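Local structure of cellobiose 2-epimerase (Spirochaeta thermophila DSM 6192, 5ZIG) at residues A61-T66 / K381-N386; F124-L129 / L198-T203; G248-H253 / V314-A319. The protein probably catalyses the reversible epimerisation of cellobiose to 4-O-beta-D-glucosyl-D-mannose, acting as a cellobiose 2-epimerase of the N-acylglucosamine 2-epimerase family. One frame throughout, in Å; residues are numbered along the deposited sequence.

Interaction 1: residues A61-T66 / K381-N386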
ATOM      1  N   ALA A  61      -0.840  -8.796  -7.712  1.00 22.67           N
ATOM      2  CA  ALA A  61      -1.893  -8.664  -6.709  1.00 27.21           C
ATOM      3  C   ALA A  61      -2.387  -7.221  -6.605  1.00 22.93           C
ATOM      4  O   ALA A  61      -3.583  -6.981  -6.396  1.00 24.56           O
ATOM      5  CB  ALA A  61      -1.390  -9.160  -5.356  1.00 20.69           C
ATOM      6  N   ARG A  62      -1.485  -6.251  -6.752  1.00 25.92           N
ATOM      7  CA  ARG A  62      -1.903  -4.846  -6.772  1.00 25.66           C
ATOM      8  C   ARG A  62      -2.867  -4.569  -7.922  1.00 28.62           C
ATOM      9  O   ARG A  62      -3.887  -3.894  -7.732  1.00 27.28           O
ATOM     10  CB  ARG A  62      -0.681  -3.936  -6.843  1.00 20.25           C
ATOM     11  CG  ARG A  62       0.042  -3.849  -5.498  1.00 20.23           C
ATOM     12  CD  ARG A  62       1.257  -2.958  -5.541  1.00 28.87           C
ATOM     13  NE  ARG A  62       1.922  -2.875  -4.240  1.00 33.60           N
ATOM     14  CZ  ARG A  62       3.012  -2.141  -4.006  1.00 37.70           C
ATOM     15  NH1 ARG A  62       3.544  -1.406  -4.976  1.00 30.40           N
ATOM     16  NH2 ARG A  62       3.551  -2.112  -2.796  1.00 43.91           N
ATOM     17  N   HIS A  63      -2.585  -5.112  -9.115  1.00 20.21           N
ATOM     18  CA  HIS A  63      -3.511  -4.935 -10.230  1.00 20.90           C
ATOM     19  C   HIS A  63      -4.836  -5.635  -9.969  1.00 25.10           C
ATOM     20  O   HIS A  63      -5.901  -5.101 -10.309  1.00 23.75           O
ATOM     21  CB  HIS A  63      -2.884  -5.433 -11.531  1.00 20.34           C
ATOM     22  CG  HIS A  63      -1.780  -4.555 -12.039  1.00 29.73           C
ATOM     23  ND1 HIS A  63      -1.854  -3.177 -12.022  1.00 31.24           N
ATOM     24  CD2 HIS A  63      -0.560  -4.861 -12.542  1.00 24.17           C
ATOM     25  CE1 HIS A  63      -0.732  -2.672 -12.514  1.00 24.19           C
ATOM     26  NE2 HIS A  63       0.064  -3.674 -12.848  1.00 28.00           N
ATOM     27  N   LEU A  64      -4.796  -6.832  -9.367  1.00 22.29           N
ATOM     28  CA  LEU A  64      -6.041  -7.479  -8.962  1.00 22.05           C
ATOM     29  C   LEU A  64      -6.839  -6.592  -8.008  1.00 25.48           C
ATOM     30  O   LEU A  64      -8.051  -6.412  -8.181  1.00 24.11           O
ATOM     31  CB  LEU A  64      -5.765  -8.834  -8.311  1.00 19.91           C
ATOM     32  CG  LEU A  64      -7.091  -9.514  -7.891  1.00 23.04           C
ATOM     33  CD1 LEU A  64      -8.060  -9.598  -9.074  1.00 19.84           C
ATOM     34  CD2 LEU A  64      -6.924 -10.908  -7.228  1.00 25.08           C
ATOM     35  N   TRP A  65      -6.181  -6.055  -6.974  1.00 22.73           N
ATOM     36  CA  TRP A  65      -6.882  -5.192  -6.029  1.00 27.73           C
ATOM     37  C   TRP A  65      -7.421  -3.957  -6.741  1.00 29.53           C
ATOM     38  O   TRP A  65      -8.593  -3.607  -6.591  1.00 30.55           O
ATOM     39  CB  TRP A  65      -5.968  -4.794  -4.860  1.00 23.05           C
ATOM     40  CG  TRP A  65      -6.667  -3.927  -3.797  1.00 28.01           C
ATOM     41  CD1 TRP A  65      -7.291  -4.365  -2.656  1.00 28.78           C
ATOM     42  CD2 TRP A  65      -6.788  -2.491  -3.790  1.00 22.83           C
ATOM     43  NE1 TRP A  65      -7.788  -3.298  -1.949  1.00 30.46           N
ATOM     44  CE2 TRP A  65      -7.490  -2.137  -2.620  1.00 25.00           C
ATOM     45  CE3 TRP A  65      -6.352  -1.475  -4.651  1.00 19.94           C
ATOM     46  CZ2 TRP A  65      -7.794  -0.810  -2.301  1.00 19.83           C
ATOM     47  CZ3 TRP A  65      -6.659  -0.147  -4.326  1.00 27.63           C
ATOM     48  CH2 TRP A  65      -7.360   0.165  -3.160  1.00 19.92           C
ATOM     49  N   THR A  66      -6.595  -3.330  -7.579  1.00 29.19           N
ATOM     50  CA  THR A  66      -7.014  -2.088  -8.223  1.00 29.23           C
ATOM     51  C   THR A  66      -8.277  -2.289  -9.059  1.00 30.38           C
ATOM     52  O   THR A  66      -9.248  -1.537  -8.916  1.00 23.49           O
ATOM     53  CB  THR A  66      -5.874  -1.526  -9.072  1.00 29.09           C
ATOM     54  OG1 THR A  66      -4.877  -0.955  -8.213  1.00 23.81           O
ATOM     55  CG2 THR A  66      -6.386  -0.451 -10.040  1.00 27.33           C
ATOM     56  N   LYS A 381       6.236  -0.862  -8.923  1.00 33.09           N
ATOM     57  CA  LYS A 381       5.184   0.105  -9.169  1.00 35.29           C
ATOM     58  C   LYS A 381       4.095  -0.531 -10.013  1.00 20.92           C
ATOM     59  O   LYS A 381       4.339  -0.987 -11.136  1.00 27.35           O
ATOM     60  CB  LYS A 381       5.739   1.374  -9.803  1.00 38.54           C
ATOM     61  CG  LYS A 381       4.691   2.335 -10.347  1.00 21.14           C
ATOM     62  CD  LYS A 381       5.380   3.578 -10.886  1.00 27.93           C
ATOM     63  CE  LYS A 381       4.356   4.679 -11.233  1.00 21.32           C
ATOM     64  NZ  LYS A 381       3.838   4.457 -12.598  1.00 24.41           N
ATOM     65  N   ALA A 382       2.898  -0.569  -9.451  1.00 22.34           N
ATOM     66  CA  ALA A 382       1.719  -1.060 -10.135  1.00 29.68           C
ATOM     67  C   ALA A 382       0.643   0.018 -10.072  1.00 28.42           C
ATOM     68  O   ALA A 382       0.956   1.210 -10.072  1.00 29.21           O
ATOM     69  CB  ALA A 382       1.243  -2.376  -9.506  1.00 23.07           C
ATOM     70  N   SER A 383      -0.594  -0.381 -10.054  1.00 23.63           N
ATOM     71  CA  SER A 383      -1.689   0.537 -10.054  1.00 27.36           C
ATOM     72  C   SER A 383      -2.394   0.802  -8.724  1.00 29.20           C
ATOM     73  O   SER A 383      -3.378   1.411  -8.726  1.00 26.53           O
ATOM     74  CB  SER A 383      -2.707   0.076 -11.058  1.00 22.23           C
ATOM     75  OG  SER A 383      -3.384  -1.009 -10.607  1.00 29.80           O
ATOM     76  N   TYR A 384      -1.813   0.375  -7.621  1.00 29.21           N
ATOM     77  CA  TYR A 384      -2.398   0.464  -6.309  1.00 24.94           C
ATOM     78  C   TYR A 384      -2.285   1.747  -5.496  1.00 21.52           C
ATOM     79  O   TYR A 384      -3.254   2.249  -5.104  1.00 34.75           O
ATOM     80  CB  TYR A 384      -2.002  -0.777  -5.509  1.00 21.68           C
ATOM     81  CG  TYR A 384      -1.769  -0.649  -4.063  1.00 20.18           C
ATOM     82  CD1 TYR A 384      -2.767  -0.872  -3.158  1.00 20.08           C
ATOM     83  CD2 TYR A 384      -0.541  -0.402  -3.608  1.00 22.09           C
ATOM     84  CE1 TYR A 384      -2.523  -0.809  -1.815  1.00 20.05           C
ATOM     85  CE2 TYR A 384      -0.271  -0.363  -2.292  1.00 28.92           C
ATOM     86  CZ  TYR A 384      -1.262  -0.562  -1.384  1.00 32.14           C
ATOM     87  OH  TYR A 384      -0.907  -0.498  -0.090  1.00 31.98           O
ATOM     88  N   HIS A 385      -1.115   2.260  -5.268  1.00 27.54           N
ATOM     89  CA  HIS A 385      -0.946   3.436  -4.459  1.00 23.91           C
ATOM     90  C   HIS A 385      -1.786   4.639  -4.954  1.00 28.91           C
ATOM     91  O   HIS A 385      -2.525   5.219  -4.204  1.00 23.88           O
ATOM     92  CB  HIS A 385       0.530   3.772  -4.334  1.00 29.04           C
ATOM     93  CG  HIS A 385       1.281   2.987  -3.296  1.00 32.23           C
ATOM     94  ND1 HIS A 385       1.146   3.193  -1.953  1.00 30.01           N
ATOM     95  CD2 HIS A 385       2.223   2.034  -3.423  1.00 30.49           C
ATOM     96  CE1 HIS A 385       1.951   2.395  -1.298  1.00 26.44           C
ATOM     97  NE2 HIS A 385       2.626   1.692  -2.165  1.00 25.42           N
ATOM     98  N   ASN A 386      -1.671   4.943  -6.227  1.00 20.59           N
ATOM     99  CA  ASN A 386      -2.382   6.041  -6.824  1.00 24.70           C
ATOM    100  C   ASN A 386      -3.879   5.810  -7.017  1.00 30.08           C
ATOM    101  O   ASN A 386      -4.616   6.691  -6.726  1.00 32.84           O
ATOM    102  CB  ASN A 386      -1.671   6.631  -8.065  1.00 20.82           C
ATOM    103  CG  ASN A 386      -1.497   5.652  -9.208  1.00 33.20           C
ATOM    104  OD1 ASN A 386      -2.012   4.567  -9.194  1.00 26.95           O
ATOM    105  ND2 ASN A 386      -0.778   6.086 -10.229  1.00 20.97           N
TER
HETATM  106  O   HOH W   1       1.512   0.527  -6.747  1.00 20.57           O
HETATM  107  O   HOH W   2       5.595   0.605  -3.168  1.00 32.79           O
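Ala382 sets its CB against the CB of Arg62 and over one face of the His63 imidazole, a CH-pi contact 3.9 Å from the ring centroid. Ser383 places its OG at that ring's edge, 3.0 Å from His63 ND1 in a hydrogen bond either atom could donate; Thr66 OG1 lies 2.8 Å from the same OG, a weak bond whose proton could instead serve Arg62 O. A chi1 of 74°, between its own backbone N and carbonyl carbon, turns the Ser383 hydroxyl toward His63 and Thr66. The Tyr384 ring fits between Trp65 and Arg62: its CD1 edge meets the face of Trp65 3.9 Å from CE3, while its CD2 lies 3.5 Å from Arg62 NE, with ring and guanidinium planes 29° apart. The phenol oxygen goes on to Glu199. His385, tied through ND1 to Glu320, turns its ring nearly perpendicular to the Arg62 guanidinium, and water 1 accepts from Ala382 N and, weakly, from Arg62 NH1 and His385 N. An alanine at Arg62 would lack the guanidinium, which would probably open a gap beside Tyr384 CD2 and cost water 1 a donor. Helices 57-73 and 384-402 meet as first and last inner helices of an (alpha/alpha)6 barrel.

Interaction 2: residues F124-L129 / L198-T203. With EDO (1,2-ethanediol), chain E.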
ATOM      1  N   PHE A 124      -0.257  -9.089   0.404  1.00 21.95           N
ATOM      2  CA  PHE A 124      -0.935  -8.424  -0.705  1.00 23.99           C
ATOM      3  C   PHE A 124      -1.881  -9.366  -1.440  1.00 23.61           C
ATOM      4  O   PHE A 124      -2.944  -8.941  -1.891  1.00 19.80           O
ATOM      5  CB  PHE A 124       0.086  -7.830  -1.687  1.00 29.17           C
ATOM      6  CG  PHE A 124       0.322  -6.364  -1.482  1.00 20.03           C
ATOM      7  CD1 PHE A 124      -0.587  -5.429  -1.953  1.00 24.78           C
ATOM      8  CD2 PHE A 124       1.416  -5.924  -0.755  1.00 25.47           C
ATOM      9  CE1 PHE A 124      -0.394  -4.049  -1.729  1.00 24.88           C
ATOM     10  CE2 PHE A 124       1.612  -4.562  -0.514  1.00 25.43           C
ATOM     11  CZ  PHE A 124       0.706  -3.620  -1.016  1.00 22.38           C
ATOM     12  N   ALA A 125      -1.529 -10.649  -1.555  1.00 27.61           N
ATOM     13  CA  ALA A 125      -2.440 -11.592  -2.192  1.00 19.81           C
ATOM     14  C   ALA A 125      -3.736 -11.697  -1.400  1.00 19.72           C
ATOM     15  O   ALA A 125      -4.827 -11.705  -1.974  1.00 25.40           O
ATOM     16  CB  ALA A 125      -1.781 -12.976  -2.336  1.00 29.83           C
ATOM     17  N   VAL A 126      -3.637 -11.804  -0.079  1.00 19.70           N
ATOM     18  CA  VAL A 126      -4.849 -11.864   0.730  1.00 27.01           C
ATOM     19  C   VAL A 126      -5.674 -10.596   0.513  1.00 24.74           C
ATOM     20  O   VAL A 126      -6.856 -10.659   0.148  1.00 21.86           O
ATOM     21  CB  VAL A 126      -4.491 -12.084   2.211  1.00 33.74           C
ATOM     22  CG1 VAL A 126      -5.693 -11.743   3.143  1.00 34.74           C
ATOM     23  CG2 VAL A 126      -3.997 -13.517   2.429  1.00 27.11           C
ATOM     24  N   TYR A 127      -5.026  -9.435   0.664  1.00 25.91           N
ATOM     25  CA  TYR A 127      -5.643  -8.122   0.409  1.00 21.76           C
ATOM     26  C   TYR A 127      -6.396  -8.094  -0.918  1.00 19.94           C
ATOM     27  O   TYR A 127      -7.582  -7.756  -0.970  1.00 21.94           O
ATOM     28  CB  TYR A 127      -4.537  -7.058   0.433  1.00 19.70           C
ATOM     29  CG  TYR A 127      -4.938  -5.586   0.338  1.00 22.30           C
ATOM     30  CD1 TYR A 127      -5.835  -5.013   1.235  1.00 19.68           C
ATOM     31  CD2 TYR A 127      -4.351  -4.754  -0.629  1.00 21.75           C
ATOM     32  CE1 TYR A 127      -6.167  -3.610   1.149  1.00 19.71           C
ATOM     33  CE2 TYR A 127      -4.651  -3.409  -0.708  1.00 24.70           C
ATOM     34  CZ  TYR A 127      -5.560  -2.835   0.176  1.00 21.82           C
ATOM     35  OH  TYR A 127      -5.858  -1.487   0.042  1.00 20.42           O
ATOM     36  N   ALA A 128      -5.732  -8.507  -1.998  1.00 19.68           N
ATOM     37  CA  ALA A 128      -6.327  -8.444  -3.325  1.00 21.91           C
ATOM     38  C   ALA A 128      -7.388  -9.511  -3.552  1.00 22.56           C
ATOM     39  O   ALA A 128      -8.338  -9.275  -4.312  1.00 25.16           O
ATOM     40  CB  ALA A 128      -5.246  -8.569  -4.397  1.00 27.10           C
ATOM     41  N   LEU A 129      -7.237 -10.696  -2.947  1.00 29.01           N
ATOM     42  CA  LEU A 129      -8.235 -11.744  -3.143  1.00 22.75           C
ATOM     43  C   LEU A 129      -9.539 -11.411  -2.444  1.00 22.74           C
ATOM     44  O   LEU A 129     -10.616 -11.769  -2.934  1.00 19.49           O
ATOM     45  CB  LEU A 129      -7.706 -13.084  -2.634  1.00 30.31           C
ATOM     46  CG  LEU A 129      -6.706 -13.801  -3.539  1.00 31.36           C
ATOM     47  CD1 LEU A 129      -5.761 -14.652  -2.691  1.00 33.94           C
ATOM     48  CD2 LEU A 129      -7.434 -14.657  -4.560  1.00 33.30           C
ATOM     49  N   LEU A 198      -1.061  -6.069   8.404  1.00 23.72           N
ATOM     50  CA  LEU A 198      -2.175  -5.333   8.987  1.00 27.87           C
ATOM     51  C   LEU A 198      -3.138  -4.878   7.897  1.00 26.60           C
ATOM     52  O   LEU A 198      -4.357  -5.075   7.998  1.00 26.36           O
ATOM     53  CB  LEU A 198      -1.636  -4.148   9.788  1.00 28.67           C
ATOM     54  CG  LEU A 198      -2.690  -3.195  10.334  1.00 30.32           C
ATOM     55  CD1 LEU A 198      -3.432  -3.804  11.516  1.00 33.03           C
ATOM     56  CD2 LEU A 198      -2.069  -1.847  10.710  1.00 34.74           C
ATOM     57  N   GLU A 199      -2.589  -4.322   6.810  1.00 28.66           N
ATOM     58  CA  GLU A 199      -3.421  -3.772   5.742  1.00 26.79           C
ATOM     59  C   GLU A 199      -4.328  -4.838   5.151  1.00 19.71           C
ATOM     60  O   GLU A 199      -5.544  -4.629   4.995  1.00 19.67           O
ATOM     61  CB  GLU A 199      -2.525  -3.146   4.670  1.00 26.20           C
ATOM     62  CG  GLU A 199      -3.190  -2.856   3.337  1.00 31.93           C
ATOM     63  CD  GLU A 199      -2.171  -2.480   2.268  1.00 31.28           C
ATOM     64  OE1 GLU A 199      -1.361  -3.342   1.854  1.00 31.87           O
ATOM     65  OE2 GLU A 199      -2.154  -1.307   1.863  1.00 32.63           O
ATOM     66  N   ALA A 200      -3.750  -6.001   4.840  1.00 27.83           N
ATOM     67  CA  ALA A 200      -4.524  -7.137   4.355  1.00 28.76           C
ATOM     68  C   ALA A 200      -5.611  -7.532   5.340  1.00 27.15           C
ATOM     69  O   ALA A 200      -6.745  -7.817   4.942  1.00 20.02           O
ATOM     70  CB  ALA A 200      -3.589  -8.333   4.102  1.00 21.11           C
ATOM     71  N   TYR A 201      -5.270  -7.595   6.628  1.00 24.51           N
ATOM     72  CA  TYR A 201      -6.184  -8.178   7.610  1.00 25.50           C
ATOM     73  C   TYR A 201      -7.378  -7.270   7.858  1.00 22.84           C
ATOM     74  O   TYR A 201      -8.511  -7.756   7.951  1.00 31.52           O
ATOM     75  CB  TYR A 201      -5.451  -8.470   8.915  1.00 19.63           C
ATOM     76  CG  TYR A 201      -4.546  -9.691   8.850  1.00 26.06           C
ATOM     77  CD1 TYR A 201      -4.322 -10.356   7.646  1.00 26.50           C
ATOM     78  CD2 TYR A 201      -3.933 -10.184   9.987  1.00 27.18           C
ATOM     79  CE1 TYR A 201      -3.495 -11.477   7.582  1.00 32.95           C
ATOM     80  CE2 TYR A 201      -3.080 -11.319   9.935  1.00 19.77           C
ATOM     81  CZ  TYR A 201      -2.882 -11.958   8.729  1.00 25.63           C
ATOM     82  OH  TYR A 201      -2.067 -13.084   8.655  1.00 29.80           O
ATOM     83  N   SER A 202      -7.147  -5.956   7.979  1.00 20.85           N
ATOM     84  CA  SER A 202      -8.269  -5.013   8.054  1.00 24.52           C
ATOM     85  C   SER A 202      -9.299  -5.301   6.967  1.00 24.87           C
ATOM     86  O   SER A 202     -10.504  -5.371   7.239  1.00 25.89           O
ATOM     87  CB  SER A 202      -7.776  -3.564   7.949  1.00 22.36           C
ATOM     88  OG  SER A 202      -7.040  -3.174   9.104  1.00 29.64           O
ATOM     89  N   THR A 203      -8.834  -5.524   5.737  1.00 27.54           N
ATOM     90  CA  THR A 203      -9.731  -5.764   4.609  1.00 29.34           C
ATOM     91  C   THR A 203     -10.335  -7.172   4.655  1.00 27.51           C
ATOM     92  O   THR A 203     -11.516  -7.352   4.325  1.00 28.08           O
ATOM     93  CB  THR A 203      -8.969  -5.498   3.290  1.00 25.55           C
ATOM     94  OG1 THR A 203      -8.785  -4.085   3.124  1.00 23.59           O
ATOM     95  CG2 THR A 203      -9.715  -6.036   2.062  1.00 22.93           C
TER
HETATM   96  C1  EDO E 501      -8.451   0.801   2.144  1.00 44.16           C
HETATM   97  O1  EDO E 501      -8.831  -0.352   1.384  1.00 42.58           O
HETATM   98  C2  EDO E 501      -7.335   0.416   3.101  1.00 38.00           C
HETATM   99  O2  EDO E 501      -6.630  -0.682   2.513  1.00 42.71           O
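Tyr127 and Ala200 mark where two neighbouring inner helices of the (alpha/alpha)6 barrel come together, running nearly the same way at 26° with axes 8.1 Å apart and with Tyr127 CA and Ala200 CA 4.2 Å apart. The small Ala200 methyl permits this, meeting CB of Tyr127 and, 4.1 Å away, CG1 of Val126. With CG anti to the backbone N (chi1 -174°), Tyr127 swings its ring out along the neighbouring helix. Glu199, its chain extended beyond CG, comes across the Tyr127 ring; its CG rests over one face of the phenol, 3.9 Å from the centroid of the Tyr127 ring, and its carboxylate continues the stack only 8° from the ring plane. The carboxylate is held from elsewhere: OE2 by Tyr384 OH and a salt bridge with Arg388, OE1 by His196. Its OE1 also lies over one face of Phe124, 3.5 Å from CZ, with the two planes steeply inclined. Thr203 closes the rim of the phenol, OG1 standing 3.3 Å from Tyr127 CE1 near the ring plane. At the far end, Tyr127 OH hydrogen-bonds O2 of a bound ethanediol, probably from the crystallisation liquor, at 2.7 Å.

Interaction 3: residues G248-H253 / V314-A319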
ATOM      1  N   GLY A 248      17.062   4.997  10.256  1.00 36.64           N
ATOM      2  CA  GLY A 248      16.465   5.723   9.156  1.00 40.41           C
ATOM      3  C   GLY A 248      14.964   5.888   9.310  1.00 33.38           C
ATOM      4  O   GLY A 248      14.300   5.220  10.108  1.00 41.28           O
ATOM      5  N   ILE A 249      14.431   6.795   8.500  1.00 27.28           N
ATOM      6  CA  ILE A 249      13.026   7.182   8.528  1.00 28.35           C
ATOM      7  C   ILE A 249      12.489   7.137   7.105  1.00 28.01           C
ATOM      8  O   ILE A 249      13.096   7.714   6.195  1.00 29.74           O
ATOM      9  CB  ILE A 249      12.837   8.591   9.121  1.00 33.88           C
ATOM     10  CG1 ILE A 249      13.300   8.628  10.574  1.00 27.96           C
ATOM     11  CG2 ILE A 249      11.395   9.046   8.995  1.00 31.32           C
ATOM     12  CD1 ILE A 249      13.823   9.961  10.991  1.00 33.72           C
ATOM     13  N   SER A 250      11.363   6.438   6.913  1.00 25.18           N
ATOM     14  CA  SER A 250      10.601   6.461   5.667  1.00 22.42           C
ATOM     15  C   SER A 250       9.392   7.376   5.856  1.00 29.56           C
ATOM     16  O   SER A 250       8.413   6.998   6.504  1.00 29.19           O
ATOM     17  CB  SER A 250      10.173   5.062   5.264  1.00 29.72           C
ATOM     18  OG  SER A 250       9.452   5.070   4.041  1.00 31.99           O
ATOM     19  N   PHE A 251       9.456   8.580   5.274  1.00 22.80           N
ATOM     20  CA  PHE A 251       8.371   9.545   5.460  1.00 28.17           C
ATOM     21  C   PHE A 251       7.055   8.998   4.927  1.00 25.50           C
ATOM     22  O   PHE A 251       6.008   9.155   5.566  1.00 26.90           O
ATOM     23  CB  PHE A 251       8.721  10.882   4.786  1.00 31.80           C
ATOM     24  CG  PHE A 251       9.954  11.520   5.341  1.00 35.08           C
ATOM     25  CD1 PHE A 251       9.884  12.385   6.423  1.00 34.12           C
ATOM     26  CD2 PHE A 251      11.199  11.210   4.816  1.00 40.68           C
ATOM     27  CE1 PHE A 251      11.030  12.941   6.954  1.00 43.66           C
ATOM     28  CE2 PHE A 251      12.349  11.767   5.340  1.00 40.39           C
ATOM     29  CZ  PHE A 251      12.267  12.632   6.412  1.00 42.02           C
ATOM     30  N   GLY A 252       7.098   8.326   3.770  1.00 28.99           N
ATOM     31  CA  GLY A 252       5.894   7.715   3.229  1.00 31.75           C
ATOM     32  C   GLY A 252       5.317   6.626   4.124  1.00 29.43           C
ATOM     33  O   GLY A 252       4.097   6.502   4.253  1.00 26.84           O
ATOM     34  N   HIS A 253       6.177   5.809   4.733  1.00 25.54           N
ATOM     35  CA  HIS A 253       5.660   4.749   5.599  1.00 20.70           C
ATOM     36  C   HIS A 253       5.083   5.332   6.881  1.00 22.02           C
ATOM     37  O   HIS A 253       4.070   4.837   7.390  1.00 28.63           O
ATOM     38  CB  HIS A 253       6.744   3.713   5.911  1.00 31.48           C
ATOM     39  CG  HIS A 253       6.889   2.669   4.846  1.00 31.70           C
ATOM     40  ND1 HIS A 253       8.037   2.528   4.092  1.00 31.35           N
ATOM     41  CD2 HIS A 253       6.016   1.746   4.379  1.00 28.69           C
ATOM     42  CE1 HIS A 253       7.870   1.552   3.216  1.00 27.92           C
ATOM     43  NE2 HIS A 253       6.649   1.065   3.365  1.00 33.02           N
ATOM     44  N   VAL A 314       8.970  10.879  -4.586  1.00 21.75           N
ATOM     45  CA  VAL A 314       8.466   9.603  -5.050  1.00 29.31           C
ATOM     46  C   VAL A 314       6.946   9.485  -5.044  1.00 27.47           C
ATOM     47  O   VAL A 314       6.307   9.862  -4.126  1.00 33.85           O
ATOM     48  CB  VAL A 314       9.146   8.470  -4.262  1.00 25.36           C
ATOM     49  CG1 VAL A 314       8.583   7.119  -4.601  1.00 24.06           C
ATOM     50  CG2 VAL A 314      10.629   8.488  -4.490  1.00 22.96           C
ATOM     51  N   TRP A 315       6.411   8.992  -6.118  1.00 27.96           N
ATOM     52  CA  TRP A 315       4.997   8.839  -6.332  1.00 28.17           C
ATOM     53  C   TRP A 315       4.122   8.323  -5.158  1.00 32.69           C
ATOM     54  O   TRP A 315       3.213   9.009  -4.814  1.00 26.90           O
ATOM     55  CB  TRP A 315       4.672   8.177  -7.688  1.00 25.11           C
ATOM     56  CG  TRP A 315       4.205   6.802  -7.635  1.00 21.20           C
ATOM     57  CD1 TRP A 315       2.953   6.381  -7.688  1.00 22.79           C
ATOM     58  CD2 TRP A 315       4.984   5.682  -7.309  1.00 22.15           C
ATOM     59  NE1 TRP A 315       2.880   5.064  -7.502  1.00 20.97           N
ATOM     60  CE2 TRP A 315       4.135   4.601  -7.265  1.00 25.40           C
ATOM     61  CE3 TRP A 315       6.336   5.475  -7.110  1.00 21.26           C
ATOM     62  CZ2 TRP A 315       4.596   3.327  -7.029  1.00 29.94           C
ATOM     63  CZ3 TRP A 315       6.775   4.254  -6.875  1.00 22.69           C
ATOM     64  CH2 TRP A 315       5.913   3.177  -6.831  1.00 24.15           C
ATOM     65  N   TRP A 316       4.500   7.232  -4.503  1.00 21.09           N
ATOM     66  CA  TRP A 316       3.698   6.614  -3.497  1.00 22.67           C
ATOM     67  C   TRP A 316       3.697   7.385  -2.223  1.00 26.69           C
ATOM     68  O   TRP A 316       2.744   7.409  -1.559  1.00 29.29           O
ATOM     69  CB  TRP A 316       4.068   5.135  -3.310  1.00 20.85           C
ATOM     70  CG  TRP A 316       5.279   4.886  -2.575  1.00 23.05           C
ATOM     71  CD1 TRP A 316       6.493   4.781  -3.068  1.00 25.85           C
ATOM     72  CD2 TRP A 316       5.398   4.701  -1.182  1.00 26.72           C
ATOM     73  NE1 TRP A 316       7.370   4.552  -2.109  1.00 26.29           N
ATOM     74  CE2 TRP A 316       6.721   4.479  -0.920  1.00 26.69           C
ATOM     75  CE3 TRP A 316       4.503   4.689  -0.125  1.00 29.46           C
ATOM     76  CZ2 TRP A 316       7.178   4.272   0.333  1.00 24.52           C
ATOM     77  CZ3 TRP A 316       4.969   4.474   1.118  1.00 28.71           C
ATOM     78  CH2 TRP A 316       6.279   4.284   1.339  1.00 25.78           C
ATOM     79  N   VAL A 317       4.792   8.021  -1.936  1.00 23.11           N
ATOM     80  CA  VAL A 317       4.974   8.798  -0.775  1.00 22.39           C
ATOM     81  C   VAL A 317       3.999  10.009  -0.788  1.00 29.30           C
ATOM     82  O   VAL A 317       3.422  10.341   0.199  1.00 22.10           O
ATOM     83  CB  VAL A 317       6.441   9.224  -0.698  1.00 26.30           C
ATOM     84  CG1 VAL A 317       6.703  10.223   0.375  1.00 26.33           C
ATOM     85  CG2 VAL A 317       7.343   8.036  -0.504  1.00 31.78           C
ATOM     86  N   GLN A 318       3.857  10.630  -1.953  1.00 27.81           N
ATOM     87  CA  GLN A 318       3.007  11.780  -2.112  1.00 33.24           C
ATOM     88  C   GLN A 318       1.576  11.328  -2.019  1.00 32.84           C
ATOM     89  O   GLN A 318       0.788  11.939  -1.351  1.00 29.45           O
ATOM     90  CB  GLN A 318       3.286  12.536  -3.421  1.00 21.37           C
ATOM     91  CG  GLN A 318       4.722  12.831  -3.692  1.00 25.88           C
ATOM     92  CD  GLN A 318       5.523  13.337  -2.516  1.00 28.78           C
ATOM     93  OE1 GLN A 318       5.161  14.244  -1.856  1.00 21.58           O
ATOM     94  NE2 GLN A 318       6.675  12.749  -2.317  1.00 21.60           N
ATOM     95  N   ALA A 319       1.292  10.233  -2.695  1.00 22.79           N
ATOM     96  CA  ALA A 319      -0.000   9.663  -2.689  1.00 23.22           C
ATOM     97  C   ALA A 319      -0.428   9.347  -1.273  1.00 30.40           C
ATOM     98  O   ALA A 319      -1.484   9.705  -0.872  1.00 29.62           O
ATOM     99  CB  ALA A 319      -0.040   8.433  -3.526  1.00 20.80           C
TER
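Ser250 presents its OG to the end of the Trp316 indole, 4.2 Å from CH2, a slight contact. The same OG sits at the N-cap of helix 251-269, where it accepts a weak bond from His253 N. It also lies 2.9 Å from His253 ND1 in a hydrogen bond that either atom could donate, so the serine both caps the helix and fixes the turn of the imidazole. Gly252 is the point of closest backbone approach, its CA 4.2 Å from that of Val317. Here the indole and a valine branch pack directly on main chain: Trp316 CZ3 stands 3.7 Å from Gly252 C, and Val317 CG1 lies 3.9 Å from Gly252 CA. A CB at this position would run into both Val317 CG2 and Trp316 CH2, so the lack of a side chain is what lets the helices close up. His253 completes the contact. Trp316 CH2 sits over the centre of its imidazole, 3.6 Å above the plane, in an edge-to-face pair whose planes are 58° apart. Trp316 reaches there with CG lodged between its backbone N and carbonyl carbon (chi1 76°), and Val317 CG2 covers the centre of one indole face. On its other nitrogen, NE2, His253 bonds weakly to Asn192. Each segment is a strand-to-helix junction: the short, weakly bonded strand near 249-250 and strand 309-314, of one antiparallel sheet, run into helices 251-269 and 315-332, adjacent inner helices of the (alpha/alpha)6 barrel.

Overall arrangement
From the N terminus, helix 57-73 supplies the first half of interaction 1, which closes only at 381-386, at the start of the final helix 384-402. Within this long loop, interaction 2 joins helices 119-136 and 191-208, and later interaction 3 joins helices 251-269 and 315-332; the two follow in series, with nearest atoms about 8 Å apart. Interaction 1 touches both: Tyr384 OH meets Glu199 OE2 at 2.5 Å, a probable hydrogen bond, while His385 CG packs 3.5 Å from Trp316 CB. Two contacts thus bind successive inner helices, and the third seals the ring by bringing its last helix against its first.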